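Local coordinates for PH1570-like domain-containing protein (Pyrococcus horikoshii, PDB 2HQ4) that is of unknown function but folds as a single-chain domain in which helices pack against a long antiparallel sheet, at residues I97-Q101 / I113-E117; D137-F143 / Y157-W161; V18-F23 / L43-I47. One frame throughout, in Å; residues are numbered along the deposited sequence.

Contact 1 (I97-Q101 / I113-E117)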
loop_
_atom_site.group_PDB
_atom_site.type_symbol
_atom_site.label_atom_id
_atom_site.label_comp_id
_atom_site.label_asym_id
_atom_site.label_seq_id
_atom_site.Cartn_x
_atom_site.Cartn_y
_atom_site.Cartn_z
ATOM N N ILE A 97 12.069 15.372 9.930
ATOM C CA ILE A 97 12.527 13.977 9.932
ATOM C C ILE A 97 12.239 13.330 11.290
ATOM O O ILE A 97 11.630 12.242 11.372
ATOM C CB ILE A 97 14.048 13.848 9.549
ATOM C CG1 ILE A 97 14.297 14.269 8.098
ATOM C CG2 ILE A 97 14.585 12.423 9.768
ATOM C CD1 ILE A 97 13.544 13.468 7.033
ATOM N N LYS A 98 12.633 14.027 12.354
ATOM C CA LYS A 98 12.388 13.568 13.718
ATOM C C LYS A 98 10.906 13.387 14.061
ATOM O O LYS A 98 10.539 12.441 14.737
ATOM C CB LYS A 98 13.059 14.541 14.705
ATOM C CG LYS A 98 12.856 14.245 16.194
ATOM C CD LYS A 98 13.849 13.191 16.703
ATOM C CE LYS A 98 13.946 13.214 18.222
ATOM N NZ LYS A 98 15.127 12.420 18.710
ATOM N N LYS A 99 10.050 14.303 13.612
ATOM C CA LYS A 99 8.589 14.177 13.878
ATOM C C LYS A 99 7.949 13.037 13.050
ATOM O O LYS A 99 7.054 12.344 13.513
ATOM C CB LYS A 99 7.874 15.491 13.561
ATOM C CG LYS A 99 8.179 16.639 14.527
ATOM C CD LYS A 99 7.489 16.458 15.874
ATOM C CE LYS A 99 6.445 17.560 16.113
ATOM N NZ LYS A 99 7.018 18.891 16.567
ATOM N N LEU A 100 8.415 12.884 11.819
ATOM C CA LEU A 100 8.011 11.764 10.964
ATOM C C LEU A 100 8.460 10.433 11.563
ATOM O O LEU A 100 7.703 9.477 11.577
ATOM C CB LEU A 100 8.528 11.955 9.524
ATOM C CG LEU A 100 7.892 13.107 8.718
ATOM C CD1 LEU A 100 8.386 13.040 7.274
ATOM C CD2 LEU A 100 6.338 13.119 8.758
ATOM N N GLN A 101 9.678 10.379 12.081
ATOM C CA GLN A 101 10.135 9.187 12.812
ATOM C C GLN A 101 9.257 8.866 14.037
ATOM O O GLN A 101 8.959 7.688 14.314
ATOM C CB GLN A 101 11.642 9.292 13.150
ATOM C CG GLN A 101 12.316 7.953 13.474
ATOM C CD GLN A 101 12.244 6.917 12.340
ATOM O OE1 GLN A 101 12.701 7.161 11.223
ATOM N NE2 GLN A 101 11.698 5.743 12.645
ATOM N N ILE A 113 12.057 1.267 10.080
ATOM C CA ILE A 113 11.854 2.244 9.035
ATOM C C ILE A 113 12.720 3.444 9.412
ATOM O O ILE A 113 12.555 4.032 10.482
ATOM C CB ILE A 113 10.394 2.722 8.995
ATOM C CG1 ILE A 113 9.416 1.533 8.984
ATOM C CG2 ILE A 113 10.166 3.668 7.822
ATOM C CD1 ILE A 113 9.407 0.716 7.696
ATOM N N LYS A 114 13.645 3.816 8.554
ATOM C CA LYS A 114 14.355 5.049 8.818
ATOM C C LYS A 114 13.938 6.089 7.810
ATOM O O LYS A 114 14.282 6.021 6.636
ATOM C CB LYS A 114 15.869 4.835 8.821
ATOM C CG LYS A 114 16.388 4.110 10.060
ATOM C CD LYS A 114 17.909 4.195 10.096
ATOM C CE LYS A 114 18.429 4.275 11.516
ATOM N NZ LYS A 114 19.616 5.185 11.595
ATOM N N ILE A 115 13.173 7.048 8.296
ATOM C CA ILE A 115 12.651 8.125 7.462
ATOM C C ILE A 115 13.758 8.859 6.694
ATOM O O ILE A 115 13.541 9.275 5.567
ATOM C CB ILE A 115 11.778 9.092 8.307
ATOM C CG1 ILE A 115 10.505 8.364 8.761
ATOM C CG2 ILE A 115 11.415 10.400 7.533
ATOM C CD1 ILE A 115 9.564 7.883 7.611
ATOM N N GLU A 116 14.948 8.989 7.289
ATOM C CA GLU A 116 16.038 9.766 6.650
ATOM C C GLU A 116 16.576 9.137 5.342
ATOM O O GLU A 116 17.233 9.788 4.540
ATOM C CB GLU A 116 17.159 10.082 7.662
ATOM C CG GLU A 116 18.166 8.981 7.865
ATOM C CD GLU A 116 17.679 7.882 8.775
ATOM O OE1 GLU A 116 16.677 8.082 9.522
ATOM O OE2 GLU A 116 18.313 6.803 8.739
ATOM N N GLU A 117 16.251 7.876 5.114
ATOM C CA GLU A 117 16.560 7.233 3.843
ATOM C C GLU A 117 15.470 7.430 2.775
ATOM O O GLU A 117 15.644 7.029 1.615
ATOM C CB GLU A 117 16.790 5.743 4.087
ATOM C CG GLU A 117 17.965 5.468 5.036
ATOM C CD GLU A 117 18.265 3.993 5.151
ATOM O OE1 GLU A 117 17.427 3.242 5.734
ATOM O OE2 GLU A 117 19.338 3.587 4.645
#

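Contact 2 (D137-F143 / Y157-W161)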
loop_
_atom_site.group_PDB
_atom_site.type_symbol
_atom_site.label_atom_id
_atom_site.label_comp_id
_atom_site.label_asym_id
_atom_site.label_seq_id
_atom_site.Cartn_x
_atom_site.Cartn_y
_atom_site.Cartn_z
ATOM N N ASP A 137 2.348 7.745 4.368
ATOM C CA ASP A 137 1.511 8.794 3.779
ATOM C C ASP A 137 0.907 9.700 4.857
ATOM O O ASP A 137 0.910 9.354 6.030
ATOM C CB ASP A 137 0.460 8.217 2.792
ATOM C CG ASP A 137 -0.740 7.550 3.489
ATOM O OD1 ASP A 137 -1.104 7.911 4.634
ATOM O OD2 ASP A 137 -1.353 6.681 2.845
ATOM N N PRO A 138 0.479 10.907 4.466
ATOM C CA PRO A 138 -0.082 11.807 5.436
ATOM C C PRO A 138 -1.484 11.475 5.927
ATOM O O PRO A 138 -2.027 12.246 6.704
ATOM C CB PRO A 138 -0.036 13.167 4.717
ATOM C CG PRO A 138 -0.128 12.839 3.300
ATOM C CD PRO A 138 0.563 11.512 3.124
ATOM N N ARG A 139 -2.026 10.321 5.534
ATOM C CA ARG A 139 -3.267 9.813 6.103
ATOM C C ARG A 139 -3.022 8.815 7.192
ATOM O O ARG A 139 -3.962 8.190 7.721
ATOM C CB ARG A 139 -4.130 9.219 4.988
ATOM C CG ARG A 139 -4.731 10.307 4.178
ATOM C CD ARG A 139 -5.538 9.820 2.964
ATOM N NE ARG A 139 -6.060 11.003 2.288
ATOM C CZ ARG A 139 -7.077 10.991 1.428
ATOM N NH1 ARG A 139 -7.687 9.872 1.152
ATOM N NH2 ARG A 139 -7.502 12.111 0.888
ATOM N N GLY A 140 -1.759 8.703 7.575
ATOM C CA GLY A 140 -1.383 7.867 8.688
ATOM C C GLY A 140 -1.222 6.383 8.436
ATOM O O GLY A 140 -1.433 5.556 9.338
ATOM N N ARG A 141 -0.881 6.048 7.194
ATOM C CA ARG A 141 -0.736 4.656 6.783
ATOM C C ARG A 141 0.703 4.448 6.355
ATOM O O ARG A 141 1.294 5.302 5.642
ATOM C CB ARG A 141 -1.671 4.377 5.614
ATOM C CG ARG A 141 -3.094 4.773 5.973
ATOM C CD ARG A 141 -3.999 4.609 4.833
ATOM N NE ARG A 141 -3.751 5.519 3.711
ATOM C CZ ARG A 141 -4.621 5.638 2.735
ATOM N NH1 ARG A 141 -5.735 4.923 2.816
ATOM N NH2 ARG A 141 -4.423 6.458 1.723
ATOM N N LEU A 142 1.259 3.342 6.815
ATOM C CA LEU A 142 2.596 2.933 6.458
ATOM C C LEU A 142 2.492 1.619 5.664
ATOM O O LEU A 142 1.984 0.577 6.185
ATOM C CB LEU A 142 3.424 2.748 7.735
ATOM C CG LEU A 142 4.809 2.142 7.468
ATOM C CD1 LEU A 142 5.800 3.219 6.876
ATOM C CD2 LEU A 142 5.304 1.588 8.752
ATOM N N PHE A 143 2.939 1.676 4.412
ATOM C CA PHE A 143 2.967 0.502 3.541
ATOM C C PHE A 143 4.380 -0.066 3.537
ATOM O O PHE A 143 5.356 0.711 3.555
ATOM C CB PHE A 143 2.645 0.925 2.121
ATOM C CG PHE A 143 1.279 1.521 1.958
ATOM C CD1 PHE A 143 0.195 0.706 1.537
ATOM C CD2 PHE A 143 1.071 2.893 2.190
ATOM C CE1 PHE A 143 -1.108 1.273 1.369
ATOM C CE2 PHE A 143 -0.195 3.467 2.046
ATOM C CZ PHE A 143 -1.298 2.634 1.617
ATOM N N TYR A 157 -3.142 5.355 -5.671
ATOM C CA TYR A 157 -4.437 5.164 -5.008
ATOM C C TYR A 157 -4.523 5.727 -3.605
ATOM O O TYR A 157 -5.605 5.669 -2.977
ATOM C CB TYR A 157 -4.806 3.685 -4.964
ATOM C CG TYR A 157 -4.977 3.104 -6.338
ATOM C CD1 TYR A 157 -5.961 3.588 -7.197
ATOM C CD2 TYR A 157 -4.173 2.056 -6.769
ATOM C CE1 TYR A 157 -6.125 3.043 -8.472
ATOM C CE2 TYR A 157 -4.327 1.508 -8.040
ATOM C CZ TYR A 157 -5.295 2.010 -8.872
ATOM O OH TYR A 157 -5.441 1.458 -10.117
ATOM N N ILE A 158 -3.429 6.285 -3.104
ATOM C CA ILE A 158 -3.449 6.683 -1.676
ATOM C C ILE A 158 -4.236 7.934 -1.405
ATOM O O ILE A 158 -4.450 8.288 -0.231
ATOM C CB ILE A 158 -2.049 6.881 -1.037
ATOM C CG1 ILE A 158 -1.225 7.923 -1.814
ATOM C CG2 ILE A 158 -1.371 5.544 -0.784
ATOM C CD1 ILE A 158 0.121 8.263 -1.113
ATOM N N TRP A 159 -4.634 8.628 -2.467
ATOM C CA TRP A 159 -5.371 9.891 -2.287
ATOM C C TRP A 159 -6.853 9.690 -2.357
ATOM O O TRP A 159 -7.607 10.585 -2.001
ATOM C CB TRP A 159 -4.927 10.930 -3.308
ATOM C CG TRP A 159 -3.503 11.182 -3.170
ATOM C CD1 TRP A 159 -2.530 10.893 -4.080
ATOM C CD2 TRP A 159 -2.837 11.725 -2.011
ATOM N NE1 TRP A 159 -1.300 11.243 -3.572
ATOM C CE2 TRP A 159 -1.458 11.755 -2.308
ATOM C CE3 TRP A 159 -3.277 12.202 -0.762
ATOM C CZ2 TRP A 159 -0.501 12.235 -1.396
ATOM C CZ3 TRP A 159 -2.324 12.683 0.154
ATOM C CH2 TRP A 159 -0.956 12.706 -0.181
ATOM N N LYS A 160 -7.254 8.522 -2.851
ATOM C CA LYS A 160 -8.642 8.197 -3.116
ATOM C C LYS A 160 -9.445 7.634 -1.922
ATOM O O LYS A 160 -10.680 7.649 -1.962
ATOM C CB LYS A 160 -8.741 7.221 -4.300
ATOM C CG LYS A 160 -9.015 7.854 -5.651
ATOM C CD LYS A 160 -10.172 7.101 -6.344
ATOM C CE LYS A 160 -10.318 7.437 -7.839
ATOM N NZ LYS A 160 -9.084 7.080 -8.622
ATOM N N TRP A 161 -8.791 7.151 -0.859
ATOM C CA TRP A 161 -9.543 6.416 0.193
ATOM C C TRP A 161 -9.118 6.530 1.687
ATOM O O TRP A 161 -8.420 7.464 2.118
ATOM C CB TRP A 161 -9.666 4.934 -0.232
ATOM C CG TRP A 161 -10.472 4.733 -1.505
ATOM C CD1 TRP A 161 -11.817 4.964 -1.671
ATOM C CD2 TRP A 161 -9.995 4.260 -2.773
ATOM N NE1 TRP A 161 -12.200 4.673 -2.958
ATOM C CE2 TRP A 161 -11.102 4.240 -3.658
ATOM C CE3 TRP A 161 -8.739 3.859 -3.251
ATOM C CZ2 TRP A 161 -10.990 3.828 -4.992
ATOM C CZ3 TRP A 161 -8.628 3.461 -4.577
ATOM C CH2 TRP A 161 -9.748 3.441 -5.430
#

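Contact 3 (V18-F23 / L43-I47)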
loop_
_atom_site.group_PDB
_atom_site.type_symbol
_atom_site.label_atom_id
_atom_site.label_comp_id
_atom_site.label_asym_id
_atom_site.label_seq_id
_atom_site.Cartn_x
_atom_site.Cartn_y
_atom_site.Cartn_z
ATOM N N VAL A 18 -4.622 -13.115 0.009
ATOM C CA VAL A 18 -4.958 -11.871 0.657
ATOM C C VAL A 18 -4.992 -12.148 2.181
ATOM O O VAL A 18 -5.454 -13.199 2.616
ATOM C CB VAL A 18 -6.304 -11.394 0.144
ATOM C CG1 VAL A 18 -6.744 -10.167 0.882
ATOM C CG2 VAL A 18 -6.206 -11.059 -1.374
ATOM N N PHE A 19 -4.494 -11.203 2.971
ATOM C CA PHE A 19 -4.300 -11.393 4.418
ATOM C C PHE A 19 -5.001 -10.258 5.131
ATOM O O PHE A 19 -5.549 -9.356 4.468
ATOM C CB PHE A 19 -2.790 -11.431 4.713
ATOM C CG PHE A 19 -2.103 -12.582 4.087
ATOM C CD1 PHE A 19 -1.527 -12.480 2.829
ATOM C CD2 PHE A 19 -2.064 -13.810 4.741
ATOM C CE1 PHE A 19 -0.896 -13.544 2.269
ATOM C CE2 PHE A 19 -1.456 -14.898 4.170
ATOM C CZ PHE A 19 -0.856 -14.769 2.921
ATOM N N GLU A 20 -4.990 -10.229 6.477
ATOM C CA GLU A 20 -5.779 -9.201 7.173
ATOM C C GLU A 20 -5.313 -7.788 6.794
ATOM O O GLU A 20 -6.119 -6.823 6.666
ATOM C CB GLU A 20 -5.611 -9.314 8.706
ATOM C CG GLU A 20 -6.416 -10.317 9.410
ATOM C CD GLU A 20 -7.892 -10.258 9.071
ATOM O OE1 GLU A 20 -8.561 -9.225 9.278
ATOM O OE2 GLU A 20 -8.372 -11.299 8.623
ATOM N N ASN A 21 -3.999 -7.642 6.669
ATOM C CA ASN A 21 -3.438 -6.300 6.419
ATOM C C ASN A 21 -2.465 -6.332 5.248
ATOM O O ASN A 21 -1.477 -5.584 5.236
ATOM C CB ASN A 21 -2.707 -5.744 7.681
ATOM C CG ASN A 21 -1.402 -6.497 7.971
ATOM O OD1 ASN A 21 -1.311 -7.727 7.819
ATOM N ND2 ASN A 21 -0.388 -5.763 8.370
ATOM N N GLY A 22 -2.743 -7.166 4.245
ATOM C CA GLY A 22 -1.829 -7.200 3.078
ATOM C C GLY A 22 -2.220 -8.195 2.020
ATOM O O GLY A 22 -3.250 -8.888 2.129
ATOM N N PHE A 23 -1.395 -8.296 0.976
ATOM C CA PHE A 23 -1.564 -9.384 0.017
ATOM C C PHE A 23 -0.206 -9.792 -0.570
ATOM O O PHE A 23 0.728 -8.985 -0.598
ATOM C CB PHE A 23 -2.640 -9.051 -1.062
ATOM C CG PHE A 23 -2.206 -8.011 -2.104
ATOM C CD1 PHE A 23 -2.633 -6.696 -2.011
ATOM C CD2 PHE A 23 -1.428 -8.402 -3.217
ATOM C CE1 PHE A 23 -2.246 -5.727 -3.006
ATOM C CE2 PHE A 23 -1.019 -7.483 -4.165
ATOM C CZ PHE A 23 -1.437 -6.145 -4.073
ATOM N N LEU A 43 -5.357 -1.464 -1.256
ATOM C CA LEU A 43 -4.920 -2.805 -1.643
ATOM C C LEU A 43 -5.898 -3.424 -2.671
ATOM O O LEU A 43 -5.486 -4.047 -3.676
ATOM C CB LEU A 43 -4.731 -3.660 -0.383
ATOM C CG LEU A 43 -3.295 -3.650 0.217
ATOM C CD1 LEU A 43 -2.717 -2.258 0.453
ATOM C CD2 LEU A 43 -3.351 -4.440 1.486
ATOM N N LEU A 44 -7.197 -3.210 -2.458
ATOM C CA LEU A 44 -8.223 -3.671 -3.423
ATOM C C LEU A 44 -8.015 -3.080 -4.797
ATOM O O LEU A 44 -8.092 -3.786 -5.822
ATOM C CB LEU A 44 -9.643 -3.284 -2.950
ATOM C CG LEU A 44 -10.126 -4.078 -1.757
ATOM C CD1 LEU A 44 -11.504 -3.519 -1.242
ATOM C CD2 LEU A 44 -10.280 -5.510 -2.225
ATOM N N ALA A 45 -7.736 -1.782 -4.839
ATOM C CA ALA A 45 -7.476 -1.124 -6.120
ATOM C C ALA A 45 -6.225 -1.690 -6.801
ATOM O O ALA A 45 -6.201 -1.865 -8.025
ATOM C CB ALA A 45 -7.352 0.389 -5.909
ATOM N N MET A 46 -5.184 -1.974 -6.020
ATOM C CA MET A 46 -3.962 -2.594 -6.581
ATOM C C MET A 46 -4.257 -3.970 -7.197
ATOM O O MET A 46 -3.699 -4.306 -8.244
ATOM C CB MET A 46 -2.888 -2.754 -5.462
ATOM C CG MET A 46 -2.305 -1.392 -4.903
ATOM S SD MET A 46 -1.315 -1.579 -3.395
ATOM C CE MET A 46 0.129 -2.405 -4.114
ATOM N N ILE A 47 -5.094 -4.776 -6.533
ATOM C CA ILE A 47 -5.479 -6.121 -7.013
ATOM C C ILE A 47 -6.263 -6.017 -8.320
ATOM O O ILE A 47 -5.971 -6.711 -9.302
ATOM C CB ILE A 47 -6.309 -6.889 -5.914
ATOM C CG1 ILE A 47 -5.392 -7.316 -4.776
ATOM C CG2 ILE A 47 -6.991 -8.133 -6.502
ATOM C CD1 ILE A 47 -6.139 -7.653 -3.367
#

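Contact 1 (I97-Q101 / I113-E117)
Where the chain turns back beside helix 94-107 on its way to strand 119-123, Q101 of the helix meets I113 and I115 of the returning loop, a worked example of one side-chain amide reading out two backbone groups of a loop that ends in a 3-10 turn (115-117). The primary amide acts much as a peptide unit would. Q101 OE1 accepts the backbone N-H of I115 at 3.0 Å from its N, in a nearly straight bond with an N-H...O angle of 172°. Q101 NE2 gives a hydrogen to I113 O at 2.9 Å; this bond is more bent, and the carbonyl oxygen sits slightly tilted from the amide plane. Both bonds run nearly along the C=O axis of their acceptor. The side chain gets there by placing CG anti to the backbone N (chi1 -160°) and then bending at chi2, which turns the amide to the loop. Two bonds from the two ends of one flat group leave it little freedom to rotate.

Next to the amide, I115 lays its side chain on the helix. I115 CG2 lies 3.8 Å from I97 CD1 and equally 3.8 Å from L100 CB, the side chain running antiparallel to that of I97 and across that of L100. E116 adds a looser touch at the margin, E116 CB being 4.1 Å from I97 CG2, while E116 OE2 forms a salt bridge of 3.5 Å with K114 NZ.

I115 also rests on I104 of the helix, A129 of strand 126-130 and L136 of strand 134-136, and I113 on I104 and F134, so the loop is wedged between helix 94-107 and the sheet; L100 joins helix to sheet directly through Y127.

Contact 2 (D137-F143 / Y157-W161)
The type I beta turn from D137 to G140, which leads into strand 141-145, faces the C-terminal residues of the chain, with the CA atoms of D137 and I158 7.7 Å apart at the closest approach. D137 organises the turn. D137 OD1 accepts the backbone N-H groups of R139 (2.7 Å to its N, an Asx turn) and of R141 from opposite faces of the carboxylate plane, while D137 OD2 offers its syn lone pair to R141 NE in a salt bridge of 2.8 Å.

Against this charged framework stands I158. I158 CG2 lies 3.8 Å from D137 OD2 and 3.7 Å from F143 CE2, touching both where the carboxylate meets the ring edge. The R141 chain, bent at chi3 (-67°), turns its guanidinium so that I158 O lies at the edge; R141 NH2 is 2.7 Å from that oxygen, but the angle is too poor for a hydrogen bond. Further out, P138 CG touches W159 CH2 at 3.6 Å, meeting the indole at its edge, the two side chains crossing at about a right angle.

R139, extended from CG to NE, reaches across to the tail. R139 NH1 donates a weak, bent bond to W161 O at 2.7 Å, and W159 CA lies over the rim of one guanidinium face; the stronger partner of this group is E125, which forms a salt bridge with R139 NE. R141 has a second, weak partner in D38 O.

Chemically, then, two arginines bring positive charge to the end of the chain, where W161 is the last residue; D137 probably offsets R141, and E125 R139. D137 ties the turn backbone to R141 and so probably helps hold the group against which I158 packs.

Contact 3 (V18-F23 / L43-I47)
L43, on the helix 40-55 face that covers the hairpin of strands 16-19 and 22-25, starts the contact by resting its CD2 methyl on the backbone of G22, with L43 CD2 3.5 Å from G22 CA. The CG of L43 meets F23 at the ring atom CD1, 3.8 Å away, and the backbone oxygen of L43 lies obliquely to the same ring while it accepts the helical bond from I47 N.

One turn on, M46 approaches the ring at its edge, with M46 CB 3.9 Å from F23 CE1 and near the ring plane. The chain then bends at chi3 (71°), bringing the CE methyl round to F23 CZ.

I47 supplies the face contact. I47 CG1 sits over the centre of the F23 ring, 4.0 Å from the centroid and 12° off the normal, a CH-pi interaction; beyond it, I47 CD1 spans the two strands, reaching F23 CD1 and, at 3.9 Å, V18 CG2. With chi1 at 73° the F23 ring lies against the helix, one face turned to I47.

Strand 30-36 flanks F23 through V30 and V32, and helix 150-155 covers M46. No hydrogen bond joins the two segments: backbone groups bond along the helix (I47 N to L43 O), within the hairpin (F19 N to G22 O) and to neighbouring strands, as F23 does with V32. Cohesion across this buried interface thus rests on dispersion and the hydrophobic effect, with one aromatic ring gripped over a face and at its edge by aliphatic side chains.

In the fold
Along the chain the order is contact 3, contact 1, contact 2, each closing before the next opens. Contacts 2 and 3 are neighbours, their centres about 14 Å apart, and meet through A45 of helix 40-55, which packs on Y157 and W161, and through F143 against L43. Contact 1 lies about 17 Å from contact 2, centre to centre, touching it where I113 meets L142, and about 25 Å from contact 3, centre to centre, on the opposite side of the chain's centre. Contact 2 therefore stands between the other two. The antiparallel sheet joins the N-terminal hairpin to strand 141-145, while the tail packs against the turn before that strand and against helix 40-55.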